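PDB 6OZB: Two-component sensor histidine kinase from Nostoc sp., which probably senses light through the bilin held in its GAF domain, here loaded with phycoerythrobilin, and as a phytochrome-type histidine kinase would pass the signal on by phosphotransfer. Local coordinates for residues 141-144 with 145-148; 168-171 with 172-176. The protein carries 1 engineered substitution. All coordinates share one frame; numbering follows the deposited sequence. Where two conformers were deposited one is given.

Contact 1: residues 141-144 with 145-148; sequences EYLT and AMGV. With PEB (phycoerythrobilin), chain F.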
loop_
_atom_site.group_PDB
_atom_site.type_symbol
_atom_site.label_atom_id
_atom_site.label_comp_id
_atom_site.label_asym_id
_atom_site.label_seq_id
_atom_site.Cartn_x
_atom_site.Cartn_y
_atom_site.Cartn_z
ATOM N N GLU C 141 10.987 -2.233 15.661
ATOM C CA GLU C 141 11.546 -2.112 17.014
ATOM C C GLU C 141 13.039 -1.763 16.958
ATOM O O GLU C 141 13.538 -0.988 17.768
ATOM C CB GLU C 141 11.284 -3.411 17.807
ATOM C CG GLU C 141 9.793 -3.552 18.225
ATOM C CD GLU C 141 9.351 -4.981 18.560
ATOM O OE1 GLU C 141 10.204 -5.807 18.951
ATOM O OE2 GLU C 141 8.136 -5.268 18.437
ATOM N N TYR C 142 13.739 -2.327 15.982
ATOM C CA TYR C 142 15.152 -2.068 15.744
ATOM C C TYR C 142 15.385 -0.584 15.456
ATOM O O TYR C 142 16.288 0.043 16.025
ATOM C CB TYR C 142 15.583 -2.921 14.572
ATOM C CG TYR C 142 17.035 -2.928 14.143
ATOM C CD1 TYR C 142 17.479 -2.101 13.123
ATOM C CD2 TYR C 142 17.932 -3.830 14.698
ATOM C CE1 TYR C 142 18.808 -2.154 12.686
ATOM C CE2 TYR C 142 19.250 -3.894 14.272
ATOM C CZ TYR C 142 19.679 -3.061 13.270
ATOM O OH TYR C 142 20.989 -3.147 12.865
ATOM N N LEU C 143 14.559 -0.022 14.579
ATOM C CA LEU C 143 14.696 1.390 14.205
ATOM C C LEU C 143 14.277 2.289 15.386
ATOM O O LEU C 143 14.959 3.261 15.715
ATOM C CB LEU C 143 13.867 1.701 12.951
ATOM C CG LEU C 143 14.302 1.026 11.649
ATOM C CD1 LEU C 143 13.291 1.288 10.505
ATOM C CD2 LEU C 143 15.652 1.468 11.213
ATOM N N THR C 144 13.156 1.963 16.018
ATOM C CA THR C 144 12.680 2.755 17.138
ATOM C C THR C 144 13.733 2.794 18.281
ATOM O O THR C 144 13.881 3.807 18.945
ATOM C CB THR C 144 11.323 2.236 17.648
ATOM O OG1 THR C 144 10.358 2.341 16.600
ATOM C CG2 THR C 144 10.846 3.066 18.819
ATOM N N ALA C 145 14.471 1.707 18.493
ATOM C CA ALA C 145 15.471 1.665 19.540
ATOM C C ALA C 145 16.593 2.675 19.282
ATOM O O ALA C 145 17.263 3.097 20.222
ATOM C CB ALA C 145 16.043 0.266 19.652
ATOM N N MET C 146 16.798 3.025 18.008
ATOM C CA MET C 146 17.812 4.011 17.576
ATOM C C MET C 146 17.265 5.446 17.510
ATOM O O MET C 146 18.002 6.388 17.219
ATOM C CB MET C 146 18.367 3.644 16.213
ATOM C CG MET C 146 19.366 2.525 16.243
ATOM S SD MET C 146 20.127 2.169 14.672
ATOM C CE MET C 146 18.732 1.791 13.649
ATOM N N GLY C 147 15.970 5.596 17.721
ATOM C CA GLY C 147 15.327 6.896 17.616
ATOM C C GLY C 147 15.049 7.285 16.163
ATOM O O GLY C 147 14.860 8.458 15.851
ATOM N N VAL C 148 15.028 6.296 15.277
ATOM C CA VAL C 148 14.813 6.536 13.840
ATOM C C VAL C 148 13.317 6.371 13.508
ATOM O O VAL C 148 12.732 5.350 13.835
ATOM C CB VAL C 148 15.623 5.575 13.013
ATOM C CG1 VAL C 148 15.287 5.698 11.546
ATOM C CG2 VAL C 148 17.108 5.821 13.243
HETATM C CHC PEB F . 19.432 -3.623 9.015
HETATM N NC PEB F . 17.261 -4.821 8.522
HETATM C C1C PEB F . 16.390 -5.015 7.493
HETATM C C2C PEB F . 16.820 -4.330 6.385
HETATM C C3C PEB F . 17.996 -3.693 6.716
HETATM C C4C PEB F . 18.264 -4.013 8.066
HETATM C CMC PEB F . 18.762 -2.860 5.704
HETATM C CAC PEB F . 16.043 -4.335 5.026
HETATM C CBC PEB F . 14.814 -3.445 5.100
HETATM C CGC PEB F . 15.249 -2.012 4.941
HETATM O O1C PEB F . 15.874 -1.685 3.893
HETATM O O2C PEB F . 14.985 -1.147 5.830
HETATM N ND PEB F . 19.429 -1.236 8.557
HETATM C C1D PEB F . 20.231 -2.528 8.504
HETATM C C2D PEB F . 21.333 -2.266 9.418
HETATM C C3D PEB F . 21.233 -1.017 9.991
HETATM C C4D PEB F . 20.108 -0.308 9.503
HETATM C CMD PEB F . 22.403 -3.334 9.773
HETATM C CAD PEB F . 22.173 -0.511 11.101
HETATM C CBD PEB F . 22.628 0.779 11.040
HETATM O OD PEB F . 19.743 0.827 9.774
HETATM N NA PEB F . 16.313 -7.541 12.659
HETATM C C1A PEB F . 17.044 -7.592 13.877
HETATM C C2A PEB F . 16.678 -8.847 14.627
HETATM C C3A PEB F . 15.671 -9.603 13.774
HETATM C C4A PEB F . 15.477 -8.716 12.528
HETATM C CMA PEB F . 17.927 -9.707 14.993
HETATM C CBA PEB F . 14.350 -10.733 15.669
HETATM O OA PEB F . 17.853 -6.747 14.222
HETATM C CHA PEB F . 14.565 -9.010 11.557
HETATM C CAA PEB F . 14.294 -9.901 14.373
HETATM N NB PEB F . 15.304 -7.166 9.718
HETATM C C1B PEB F . 14.411 -8.187 10.281
HETATM C C2B PEB F . 13.267 -8.392 9.426
HETATM C C3B PEB F . 13.412 -7.499 8.317
HETATM C C4B PEB F . 14.689 -6.714 8.460
HETATM C CHB PEB F . 15.077 -5.800 7.512
HETATM C CMB PEB F . 12.160 -9.365 9.682
HETATM C CAB PEB F . 12.445 -7.349 7.161
HETATM C CBB PEB F . 11.540 -6.166 7.430
HETATM C CGB PEB F . 10.500 -6.197 6.309
HETATM O O1B PEB F . 10.899 -6.001 5.122
HETATM O O2B PEB F . 9.298 -6.444 6.569
HETATM O O HOH W 1 11.008 5.385 15.992
#
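E141 opens the last turn of helix 137-145 with its carbonyl, which takes the amide of A145 in a regular i to i+4 bond (E141 O to A145 N, 2.9 Å). Y142 follows with its ring swung away from this backbone and toward the chromophore. With CG anti to the backbone N (chi1 -176°), the phenol ring reaches phycoerythrobilin at both ends of its tetrapyrrole: CD2 lies 3.0 Å from the carbonyl oxygen OA of PEB, while C3D of the opposite terminal ring comes up in plane at the phenol edge. The hydroxyl is anchored by a hydrogen bond to D87. The folded-back methyl of M146, bent at chi3 (-58°), crosses beside the same ring, with Y142 CE1 4.1 Å from M146 CE, and also meets the branch of L143, whose CD2 is 3.9 Å from that methyl. L143 does more with its carbonyl: M146 N (2.9 Å from L143 O) and V148 N (3.1 Å from L143 O) approach the oxygen from opposite faces of its plane, so one acceptor holds both M146 and V148 as the chain leaves the helix. T144 O then receives G147 N at 3.0 Å, and the positive phi of G147 (80°) turns the chain out of the helix, a Schellman motif. The T144 hydroxyl bonds back to V140 O, and a water bridges T144 OG1 to V148 O. Through this C-terminal cap the chain passes from the helix, which presents Y142 to the bilin, into strand 150-158 of the antiparallel GAF sheet; M146 and V148 pack on R51 of strand 51-57, with L78 against M146 as well, and strand 161-170 also adjoins these two side chains.

Contact 2: residues 168-171 with 172-176; sequences SHHS and ENRTV. With PEB (phycoerythrobilin), chain F.
H170 and R174 meet across the turn that follows strand 161-170, the arginine methylene CD lying 3.9 Å from CD2 of the imidazole in an oblique approach. The same ring carbon rests near E172 O (3.3 Å from H170 CD2), which sits at the ring edge close to its plane. A chi1 of -158° turns the H170 ring away from its own amide and out over the returning loop, while ND1 makes a weak hydrogen bond to the amide of D50. R174 runs extended from CG to NE back along the strand, where V176 CG2 lies over one face of its guanidinium, toward the rim, and NH2 forms a salt bridge with E180 of helix 178-201. A water also joins the two arms, donating to S168 O and accepting from R174 NH2 at 3.1 Å. Alternation along this inner strand of the antiparallel GAF sheet turns H169 the other way, into the bilin pocket: its NE2 donates a weak hydrogen bond to PEB OD (2.7 Å, N-H...O angle 126°), and R51 bonds to ND1, which helps fix the rotation of the ring. The E172 side is looser and wetter. Its carboxylate plane stands 72° from the imidazole, and OE1 is 4.6 Å from H170 NE2, so a water mediates instead, 2.9 Å from H170 NE2 and donating to E172 OE1. A second water donates to E172 OE2 and only weakly to S171 OG, a hydroxyl held chiefly by D50.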
loop_
_atom_site.group_PDB
_atom_site.type_symbol
_atom_site.label_atom_id
_atom_site.label_comp_id
_atom_site.label_asym_id
_atom_site.label_seq_id
_atom_site.Cartn_x
_atom_site.Cartn_y
_atom_site.Cartn_z
ATOM N N SER C 168 19.942 5.916 4.855
ATOM C CA SER C 168 19.555 7.258 5.266
ATOM C C SER C 168 18.540 7.164 6.402
ATOM O O SER C 168 17.459 6.628 6.200
ATOM C CB SER C 168 18.961 8.000 4.072
ATOM O OG SER C 168 18.505 9.311 4.408
ATOM N N HIS C 169 18.917 7.652 7.584
ATOM C CA HIS C 169 18.068 7.641 8.784
ATOM C C HIS C 169 17.636 9.053 9.155
ATOM O O HIS C 169 18.423 9.999 9.043
ATOM C CB HIS C 169 18.795 7.095 10.000
ATOM C CG HIS C 169 19.022 5.613 9.989
ATOM N ND1 HIS C 169 19.846 4.988 10.906
ATOM C CD2 HIS C 169 18.520 4.635 9.204
ATOM C CE1 HIS C 169 19.836 3.684 10.687
ATOM N NE2 HIS C 169 19.035 3.445 9.664
ATOM N N HIS C 170 16.401 9.188 9.641
ATOM C CA HIS C 170 15.906 10.468 10.131
ATOM C C HIS C 170 15.091 10.289 11.383
ATOM O O HIS C 170 14.341 9.311 11.513
ATOM C CB HIS C 170 15.087 11.154 9.058
ATOM C CG HIS C 170 14.986 12.623 9.235
ATOM N ND1 HIS C 170 16.091 13.446 9.252
ATOM C CD2 HIS C 170 13.912 13.423 9.416
ATOM C CE1 HIS C 170 15.697 14.697 9.418
ATOM N NE2 HIS C 170 14.383 14.713 9.506
ATOM N N SER C 171 15.258 11.229 12.317
ATOM C CA SER C 171 14.612 11.172 13.639
ATOM C C SER C 171 13.151 11.628 13.624
ATOM O O SER C 171 12.438 11.528 14.637
ATOM C CB SER C 171 15.377 12.047 14.641
ATOM O OG SER C 171 15.207 13.426 14.349
ATOM N N GLU C 172 12.705 12.114 12.472
ATOM C CA GLU C 172 11.356 12.608 12.327
ATOM C C GLU C 172 10.661 11.990 11.141
ATOM O O GLU C 172 11.298 11.560 10.174
ATOM C CB GLU C 172 11.391 14.124 12.184
ATOM C CG GLU C 172 11.928 14.783 13.456
ATOM C CD GLU C 172 11.935 16.293 13.416
ATOM O OE1 GLU C 172 11.527 16.878 12.390
ATOM O OE2 GLU C 172 12.367 16.894 14.423
ATOM N N ASN C 173 9.340 11.969 11.233
ATOM C CA ASN C 173 8.508 11.430 10.159
ATOM C C ASN C 173 8.771 12.164 8.853
ATOM O O ASN C 173 8.928 13.387 8.816
ATOM C CB ASN C 173 7.012 11.535 10.511
ATOM C CG ASN C 173 6.665 10.891 11.847
ATOM O OD1 ASN C 173 6.055 11.521 12.718
ATOM N ND2 ASN C 173 7.041 9.633 12.010
ATOM N N ARG C 174 8.848 11.427 7.758
ATOM C CA ARG C 174 8.857 12.125 6.485
ATOM C C ARG C 174 8.334 11.245 5.383
ATOM O O ARG C 174 8.189 10.042 5.567
ATOM C CB ARG C 174 10.244 12.641 6.151
ATOM C CG ARG C 174 11.302 11.613 6.118
ATOM C CD ARG C 174 12.637 12.306 5.853
ATOM N NE ARG C 174 13.600 11.431 5.230
ATOM C CZ ARG C 174 13.904 11.448 3.935
ATOM N NH1 ARG C 174 13.311 12.301 3.106
ATOM N NH2 ARG C 174 14.811 10.599 3.477
ATOM N N THR C 175 7.966 11.884 4.282
ATOM C CA THR C 175 7.545 11.179 3.069
ATOM C C THR C 175 8.728 11.090 2.136
ATOM O O THR C 175 9.572 11.976 2.117
ATOM C CB THR C 175 6.397 11.882 2.355
ATOM O OG1 THR C 175 6.822 13.192 1.997
ATOM C CG2 THR C 175 5.166 11.956 3.243
ATOM N N VAL C 176 8.781 10.031 1.339
ATOM C CA VAL C 176 9.870 9.856 0.410
ATOM C C VAL C 176 9.306 9.668 -0.974
ATOM O O VAL C 176 8.454 8.811 -1.204
ATOM C CB VAL C 176 10.772 8.645 0.814
ATOM C CG1 VAL C 176 11.894 8.440 -0.201
ATOM C CG2 VAL C 176 11.321 8.829 2.198
HETATM C CHC PEB F . 19.432 -3.623 9.015
HETATM N NC PEB F . 17.261 -4.821 8.522
HETATM C C1C PEB F . 16.390 -5.015 7.493
HETATM C C2C PEB F . 16.820 -4.330 6.385
HETATM C C3C PEB F . 17.996 -3.693 6.716
HETATM C C4C PEB F . 18.264 -4.013 8.066
HETATM C CMC PEB F . 18.762 -2.860 5.704
HETATM C CAC PEB F . 16.043 -4.335 5.026
HETATM C CBC PEB F . 14.814 -3.445 5.100
HETATM C CGC PEB F . 15.249 -2.012 4.941
HETATM O O1C PEB F . 15.874 -1.685 3.893
HETATM O O2C PEB F . 14.985 -1.147 5.830
HETATM N ND PEB F . 19.429 -1.236 8.557
HETATM C C1D PEB F . 20.231 -2.528 8.504
HETATM C C2D PEB F . 21.333 -2.266 9.418
HETATM C C3D PEB F . 21.233 -1.017 9.991
HETATM C C4D PEB F . 20.108 -0.308 9.503
HETATM C CMD PEB F . 22.403 -3.334 9.773
HETATM C CAD PEB F . 22.173 -0.511 11.101
HETATM C CBD PEB F . 22.628 0.779 11.040
HETATM O OD PEB F . 19.743 0.827 9.774
HETATM N NA PEB F . 16.313 -7.541 12.659
HETATM C C1A PEB F . 17.044 -7.592 13.877
HETATM C C2A PEB F . 16.678 -8.847 14.627
HETATM C C3A PEB F . 15.671 -9.603 13.774
HETATM C C4A PEB F . 15.477 -8.716 12.528
HETATM C CMA PEB F . 17.927 -9.707 14.993
HETATM C CBA PEB F . 14.350 -10.733 15.669
HETATM O OA PEB F . 17.853 -6.747 14.222
HETATM C CHA PEB F . 14.565 -9.010 11.557
HETATM C CAA PEB F . 14.294 -9.901 14.373
HETATM N NB PEB F . 15.304 -7.166 9.718
HETATM C C1B PEB F . 14.411 -8.187 10.281
HETATM C C2B PEB F . 13.267 -8.392 9.426
HETATM C C3B PEB F . 13.412 -7.499 8.317
HETATM C C4B PEB F . 14.689 -6.714 8.460
HETATM C CHB PEB F . 15.077 -5.800 7.512
HETATM C CMB PEB F . 12.160 -9.365 9.682
HETATM C CAB PEB F . 12.445 -7.349 7.161
HETATM C CBB PEB F . 11.540 -6.166 7.430
HETATM C CGB PEB F . 10.500 -6.197 6.309
HETATM O O1B PEB F . 10.899 -6.001 5.122
HETATM O O2B PEB F . 9.298 -6.444 6.569
HETATM O O HOH W 2 15.310 8.738 5.897
HETATM O O HOH W 3 13.000 17.225 9.860
HETATM O O HOH W 4 15.340 16.728 15.049
#

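How the contacts relate
Contacts 1 and 2 follow one another along the chain, yet their centres lie only about 12 Å apart and they touch directly. H169 is the main meeting point: M146 CE packs 3.7 Å from H169 CE1, and V148 CG2 is likewise 3.7 Å from H169 ND1. Further along, V148 CG1 lies 3.7 Å from H170 O, and G147 O approaches S171 CB at 3.8 Å, bringing the helix cap against the end of strand 161-170. Both also border the same phycoerythrobilin, residues 141-148 supplying Y142 and residues 168-176 supplying H169. R133, D136 and H139 also hydrogen-bond the chromophore, so the pocket draws on several parts of the GAF domain.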